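Local atomic coordinates of MFP2b (Ascaris suum, PDB entry 2BJR), a protein that enhances polymerisation of the major sperm protein (MSP) in the amoeboid motility of nematode sperm, and binds zinc. Residues A[6-16]-A[79-93]. Sequence-based numbering, arbitrary orientation.
Sequences AKEDTWAFGPI and VLQYKGNHLSLGYWY. With ZN (zinc ion), chain C; SO4 (sulfate ion), chain D.
An antiparallel edge pairing joins A12 to V79 and W11 to L80, setting strand 10-15 along the rim of a six-stranded sheet. A12 and V79, the hydrogen-bonded pair, exchange two backbone hydrogen bonds, A12 N to V79 O at 2.8 Å and V79 N to A12 O at 2.9 Å. In the non-hydrogen-bonded pair, L80 CD1 sits over the six-membered ring of W11, 3.7 Å from its centroid, a CH-pi contact; V35 and L37 of strand 34-40 also touch that indole. On the other face Q81 CG, anti to the backbone N (chi1 174°), starts an extended chain that carries the amide alongside T10, OE1 3.4 Å from T10 CG2, while NE2 hydrogen-bonds to D22 O. Beyond the strand, D9 OD1 is gripped twice, by a very short hydrogen bond from Y93 OH (2.5 Å) and a salt bridge to R165. OD1 lies at the edge of the Y93 ring, in its plane, the carboxylate turned 30° from it. Where the backbones part, a water accepts from T10 N, donates to Q81 O and meets the hydroxyls of Y91 and Y93. Further on, K7 N donates to L89 O (2.9 Å). An edge strand thus closes the sheet, its N-terminal lead-in reaching the short helix whose H86 joins three cysteines around zinc.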
loop_
_atom_site.group_PDB
_atom_site.type_symbol
_atom_site.label_atom_id
_atom_site.label_comp_id
_atom_site.label_asym_id
_atom_site.label_seq_id
_atom_site.Cartn_x
_atom_site.Cartn_y
_atom_site.Cartn_z
ATOM N N ALA A 6 -4.351 18.796 -20.387
ATOM C CA ALA A 6 -4.257 17.574 -19.502
ATOM C C ALA A 6 -4.161 16.261 -20.304
ATOM O O ALA A 6 -4.928 16.060 -21.239
ATOM C CB ALA A 6 -5.441 17.520 -18.570
ATOM N N LYS A 7 -3.192 15.405 -19.970
ATOM C CA LYS A 7 -3.118 14.065 -20.542
ATOM C C LYS A 7 -4.326 13.263 -20.070
ATOM O O LYS A 7 -4.987 13.609 -19.091
ATOM C CB LYS A 7 -1.830 13.310 -20.182
ATOM C CG LYS A 7 -0.499 14.029 -20.471
ATOM C CD LYS A 7 0.494 13.128 -21.216
ATOM C CE LYS A 7 1.971 13.336 -20.749
ATOM N NZ LYS A 7 2.705 12.030 -20.469
ATOM N N GLU A 8 -4.624 12.207 -20.796
ATOM C CA GLU A 8 -5.688 11.291 -20.402
ATOM C C GLU A 8 -5.128 10.382 -19.327
ATOM O O GLU A 8 -3.918 10.155 -19.258
ATOM C CB GLU A 8 -6.094 10.378 -21.562
ATOM C CG GLU A 8 -6.687 11.049 -22.782
ATOM C CD GLU A 8 -6.689 10.120 -23.994
ATOM O OE1 GLU A 8 -6.358 8.893 -23.858
ATOM O OE2 GLU A 8 -7.050 10.619 -25.076
ATOM N N ASP A 9 -6.026 9.757 -18.576
ATOM C CA ASP A 9 -5.609 8.759 -17.613
ATOM C C ASP A 9 -4.846 7.636 -18.255
ATOM O O ASP A 9 -5.158 7.204 -19.372
ATOM C CB ASP A 9 -6.844 8.199 -16.905
ATOM C CG ASP A 9 -7.721 9.268 -16.377
ATOM O OD1 ASP A 9 -7.261 10.022 -15.493
ATOM O OD2 ASP A 9 -8.870 9.460 -16.797
ATOM N N THR A 10 -3.851 7.118 -17.569
ATOM C CA THR A 10 -3.141 5.949 -18.026
ATOM C C THR A 10 -3.598 4.734 -17.260
ATOM O O THR A 10 -3.436 4.656 -16.025
ATOM C CB THR A 10 -1.629 6.068 -17.835
ATOM O OG1 THR A 10 -1.114 7.109 -18.655
ATOM C CG2 THR A 10 -0.928 4.836 -18.345
ATOM N N TRP A 11 -4.101 3.778 -18.021
ATOM C CA TRP A 11 -4.454 2.464 -17.527
ATOM C C TRP A 11 -3.372 1.537 -18.014
ATOM O O TRP A 11 -3.340 1.115 -19.188
ATOM C CB TRP A 11 -5.858 2.055 -18.029
ATOM C CG TRP A 11 -6.900 2.931 -17.440
ATOM C CD1 TRP A 11 -7.419 4.045 -17.995
ATOM C CD2 TRP A 11 -7.528 2.797 -16.155
ATOM N NE1 TRP A 11 -8.353 4.598 -17.160
ATOM C CE2 TRP A 11 -8.441 3.848 -16.025
ATOM C CE3 TRP A 11 -7.450 1.865 -15.126
ATOM C CZ2 TRP A 11 -9.239 4.031 -14.894
ATOM C CZ3 TRP A 11 -8.266 2.032 -14.023
ATOM C CH2 TRP A 11 -9.136 3.114 -13.905
ATOM N N ALA A 12 -2.449 1.226 -17.120
ATOM C CA ALA A 12 -1.269 0.487 -17.466
ATOM C C ALA A 12 -1.485 -0.981 -17.618
ATOM O O ALA A 12 -2.351 -1.569 -16.989
ATOM C CB ALA A 12 -0.149 0.750 -16.412
ATOM N N PHE A 13 -0.626 -1.593 -18.415
ATOM C CA PHE A 13 -0.648 -3.006 -18.754
ATOM C C PHE A 13 -0.455 -3.834 -17.516
ATOM O O PHE A 13 0.548 -3.669 -16.775
ATOM C CB PHE A 13 0.501 -3.272 -19.743
ATOM C CG PHE A 13 0.714 -4.723 -20.108
ATOM C CD1 PHE A 13 -0.305 -5.483 -20.680
ATOM C CD2 PHE A 13 1.964 -5.307 -19.933
ATOM C CE1 PHE A 13 -0.083 -6.802 -21.048
ATOM C CE2 PHE A 13 2.184 -6.624 -20.289
ATOM C CZ PHE A 13 1.162 -7.366 -20.848
ATOM N N GLY A 14 -1.361 -4.779 -17.315
ATOM C CA GLY A 14 -1.411 -5.534 -16.065
ATOM C C GLY A 14 -1.546 -7.017 -16.235
ATOM O O GLY A 14 -2.612 -7.556 -16.054
ATOM N N PRO A 15 -0.492 -7.694 -16.627
ATOM C CA PRO A 15 -0.597 -9.129 -16.840
ATOM C C PRO A 15 -0.839 -9.850 -15.505
ATOM O O PRO A 15 -0.075 -9.685 -14.536
ATOM C CB PRO A 15 0.734 -9.502 -17.508
ATOM C CG PRO A 15 1.617 -8.360 -17.275
ATOM C CD PRO A 15 0.853 -7.163 -16.886
ATOM N N ILE A 16 -1.961 -10.569 -15.445
ATOM C CA ILE A 16 -2.303 -11.337 -14.238
ATOM C C ILE A 16 -1.233 -12.340 -13.947
ATOM O O ILE A 16 -0.706 -12.999 -14.848
ATOM C CB ILE A 16 -3.697 -11.987 -14.369
ATOM C CG1 ILE A 16 -4.764 -10.906 -14.512
ATOM C CG2 ILE A 16 -4.010 -12.900 -13.176
ATOM C CD1 ILE A 16 -6.083 -11.406 -15.034
ATOM N N VAL A 79 -4.218 -1.582 -14.731
ATOM C CA VAL A 79 -4.117 -0.950 -13.400
ATOM C C VAL A 79 -3.860 0.517 -13.581
ATOM O O VAL A 79 -3.002 0.948 -14.407
ATOM C CB VAL A 79 -3.028 -1.623 -12.558
ATOM C CG1 VAL A 79 -2.901 -0.969 -11.151
ATOM C CG2 VAL A 79 -3.364 -3.103 -12.412
ATOM N N LEU A 80 -4.681 1.312 -12.940
ATOM C CA LEU A 80 -4.527 2.755 -13.003
ATOM C C LEU A 80 -3.111 3.127 -12.558
ATOM O O LEU A 80 -2.584 2.578 -11.575
ATOM C CB LEU A 80 -5.517 3.433 -12.111
ATOM C CG LEU A 80 -5.635 4.960 -12.197
ATOM C CD1 LEU A 80 -6.004 5.419 -13.614
ATOM C CD2 LEU A 80 -6.704 5.390 -11.218
ATOM N N GLN A 81 -2.500 4.034 -13.325
ATOM C CA GLN A 81 -1.119 4.460 -13.094
ATOM C C GLN A 81 -1.077 5.950 -12.957
ATOM O O GLN A 81 -1.763 6.675 -13.640
ATOM C CB GLN A 81 -0.232 3.985 -14.227
ATOM C CG GLN A 81 1.200 4.450 -14.231
ATOM C CD GLN A 81 1.987 3.838 -15.386
ATOM O OE1 GLN A 81 1.846 4.318 -16.492
ATOM N NE2 GLN A 81 2.741 2.770 -15.158
ATOM N N TYR A 82 -0.233 6.424 -12.030
ATOM C CA TYR A 82 0.019 7.828 -11.894
ATOM C C TYR A 82 1.552 7.987 -11.782
ATOM O O TYR A 82 2.112 7.948 -10.692
ATOM C CB TYR A 82 -0.762 8.431 -10.725
ATOM C CG TYR A 82 -0.679 9.929 -10.730
ATOM C CD1 TYR A 82 -1.510 10.687 -11.539
ATOM C CD2 TYR A 82 0.309 10.603 -9.985
ATOM C CE1 TYR A 82 -1.413 12.047 -11.601
ATOM C CE2 TYR A 82 0.396 11.997 -10.027
ATOM C CZ TYR A 82 -0.455 12.720 -10.817
ATOM O OH TYR A 82 -0.378 14.115 -10.902
ATOM N N LYS A 83 2.196 8.098 -12.957
ATOM C CA LYS A 83 3.647 8.174 -13.126
ATOM C C LYS A 83 3.936 9.604 -13.565
ATOM O O LYS A 83 3.483 10.027 -14.621
ATOM C CB LYS A 83 4.065 7.199 -14.214
ATOM C CG LYS A 83 5.532 7.131 -14.594
ATOM C CD LYS A 83 5.831 5.787 -15.300
ATOM C CE LYS A 83 7.340 5.500 -15.326
ATOM N NZ LYS A 83 7.770 4.288 -16.092
ATOM N N GLY A 84 4.712 10.328 -12.776
ATOM C CA GLY A 84 5.014 11.714 -13.056
ATOM C C GLY A 84 4.232 12.544 -12.073
ATOM O O GLY A 84 3.820 12.044 -11.023
ATOM N N ASN A 85 4.055 13.819 -12.385
ATOM C CA ASN A 85 3.286 14.700 -11.533
ATOM C C ASN A 85 2.482 15.692 -12.349
ATOM O O ASN A 85 2.463 15.632 -13.592
ATOM C CB ASN A 85 4.182 15.367 -10.476
ATOM C CG ASN A 85 5.217 16.305 -11.077
ATOM O OD1 ASN A 85 5.023 16.860 -12.165
ATOM N ND2 ASN A 85 6.327 16.485 -10.355
ATOM N N HIS A 86 1.786 16.588 -11.673
ATOM C CA HIS A 86 0.862 17.468 -12.373
ATOM C C HIS A 86 1.533 18.412 -13.397
ATOM O O HIS A 86 0.874 18.887 -14.296
ATOM C CB HIS A 86 0.037 18.272 -11.392
ATOM C CG HIS A 86 0.847 19.208 -10.558
ATOM N ND1 HIS A 86 0.998 20.539 -10.882
ATOM C CD2 HIS A 86 1.576 19.006 -9.432
ATOM C CE1 HIS A 86 1.753 21.124 -9.968
ATOM N NE2 HIS A 86 2.142 20.210 -9.098
ATOM N N LEU A 87 2.829 18.672 -13.263
ATOM C CA LEU A 87 3.530 19.492 -14.258
ATOM C C LEU A 87 3.588 18.829 -15.631
ATOM O O LEU A 87 3.385 19.504 -16.632
ATOM C CB LEU A 87 4.959 19.782 -13.814
ATOM C CG LEU A 87 5.118 20.544 -12.500
ATOM C CD1 LEU A 87 6.617 20.828 -12.263
ATOM C CD2 LEU A 87 4.271 21.803 -12.490
ATOM N N SER A 88 3.894 17.532 -15.667
ATOM C CA SER A 88 3.958 16.772 -16.928
ATOM C C SER A 88 2.612 16.181 -17.351
ATOM O O SER A 88 2.401 15.940 -18.549
ATOM C CB SER A 88 5.011 15.651 -16.858
ATOM O OG SER A 88 4.751 14.682 -15.848
ATOM N N LEU A 89 1.696 15.977 -16.401
ATOM C CA LEU A 89 0.413 15.322 -16.692
ATOM C C LEU A 89 -0.782 16.265 -16.844
ATOM O O LEU A 89 -1.736 15.975 -17.576
ATOM C CB LEU A 89 0.117 14.279 -15.603
ATOM C CG LEU A 89 1.159 13.179 -15.489
ATOM C CD1 LEU A 89 0.862 12.347 -14.241
ATOM C CD2 LEU A 89 1.193 12.301 -16.726
ATOM N N GLY A 90 -0.764 17.383 -16.150
ATOM C CA GLY A 90 -1.905 18.290 -16.179
ATOM C C GLY A 90 -3.019 17.969 -15.199
ATOM O O GLY A 90 -4.034 18.659 -15.154
ATOM N N TYR A 91 -2.816 16.937 -14.374
ATOM C CA TYR A 91 -3.831 16.549 -13.392
ATOM C C TYR A 91 -3.188 15.825 -12.225
ATOM O O TYR A 91 -2.052 15.333 -12.302
ATOM C CB TYR A 91 -4.916 15.619 -14.027
ATOM C CG TYR A 91 -4.398 14.300 -14.485
ATOM C CD1 TYR A 91 -4.474 13.158 -13.677
ATOM C CD2 TYR A 91 -3.845 14.151 -15.737
ATOM C CE1 TYR A 91 -3.959 11.943 -14.105
ATOM C CE2 TYR A 91 -3.352 12.923 -16.169
ATOM C CZ TYR A 91 -3.403 11.828 -15.349
ATOM O OH TYR A 91 -2.875 10.641 -15.777
ATOM N N TRP A 92 -3.932 15.775 -11.142
ATOM C CA TRP A 92 -3.647 14.853 -10.021
ATOM C C TRP A 92 -4.981 14.307 -9.526
ATOM O O TRP A 92 -6.044 14.881 -9.775
ATOM C CB TRP A 92 -2.905 15.551 -8.855
ATOM C CG TRP A 92 -3.544 16.831 -8.322
ATOM C CD1 TRP A 92 -3.452 18.096 -8.875
ATOM C CD2 TRP A 92 -4.279 16.997 -7.108
ATOM N NE1 TRP A 92 -4.129 19.001 -8.105
ATOM C CE2 TRP A 92 -4.638 18.367 -7.009
ATOM C CE3 TRP A 92 -4.696 16.133 -6.102
ATOM C CZ2 TRP A 92 -5.394 18.873 -5.954
ATOM C CZ3 TRP A 92 -5.424 16.649 -5.036
ATOM C CH2 TRP A 92 -5.774 18.001 -4.980
ATOM N N TYR A 93 -4.923 13.145 -8.884
ATOM C CA TYR A 93 -6.132 12.460 -8.428
ATOM C C TYR A 93 -6.475 12.825 -6.993
ATOM O O TYR A 93 -5.598 12.903 -6.110
ATOM C CB TYR A 93 -5.942 10.961 -8.553
ATOM C CG TYR A 93 -5.894 10.438 -9.974
ATOM C CD1 TYR A 93 -4.991 9.442 -10.337
ATOM C CD2 TYR A 93 -6.795 10.884 -10.945
ATOM C CE1 TYR A 93 -4.972 8.921 -11.607
ATOM C CE2 TYR A 93 -6.770 10.343 -12.229
ATOM C CZ TYR A 93 -5.869 9.383 -12.544
ATOM O OH TYR A 93 -5.829 8.856 -13.823
HETATM ZN ZN ZN C . 3.528 20.562 -7.639
HETATM S S SO4 D . 2.208 0.549 -19.552
HETATM O O1 SO4 D . 3.270 0.540 -20.579
HETATM O O2 SO4 D . 2.622 -0.415 -18.529
HETATM O O3 SO4 D . 2.131 1.903 -18.981
HETATM O O4 SO4 D . 0.921 0.241 -20.195
HETATM O O HOH W 1 -1.083 9.484 -17.761
HETATM O O HOH W 2 -3.300 8.282 -14.981
HETATM O O HOH W 3 1.820 6.765 -17.187
#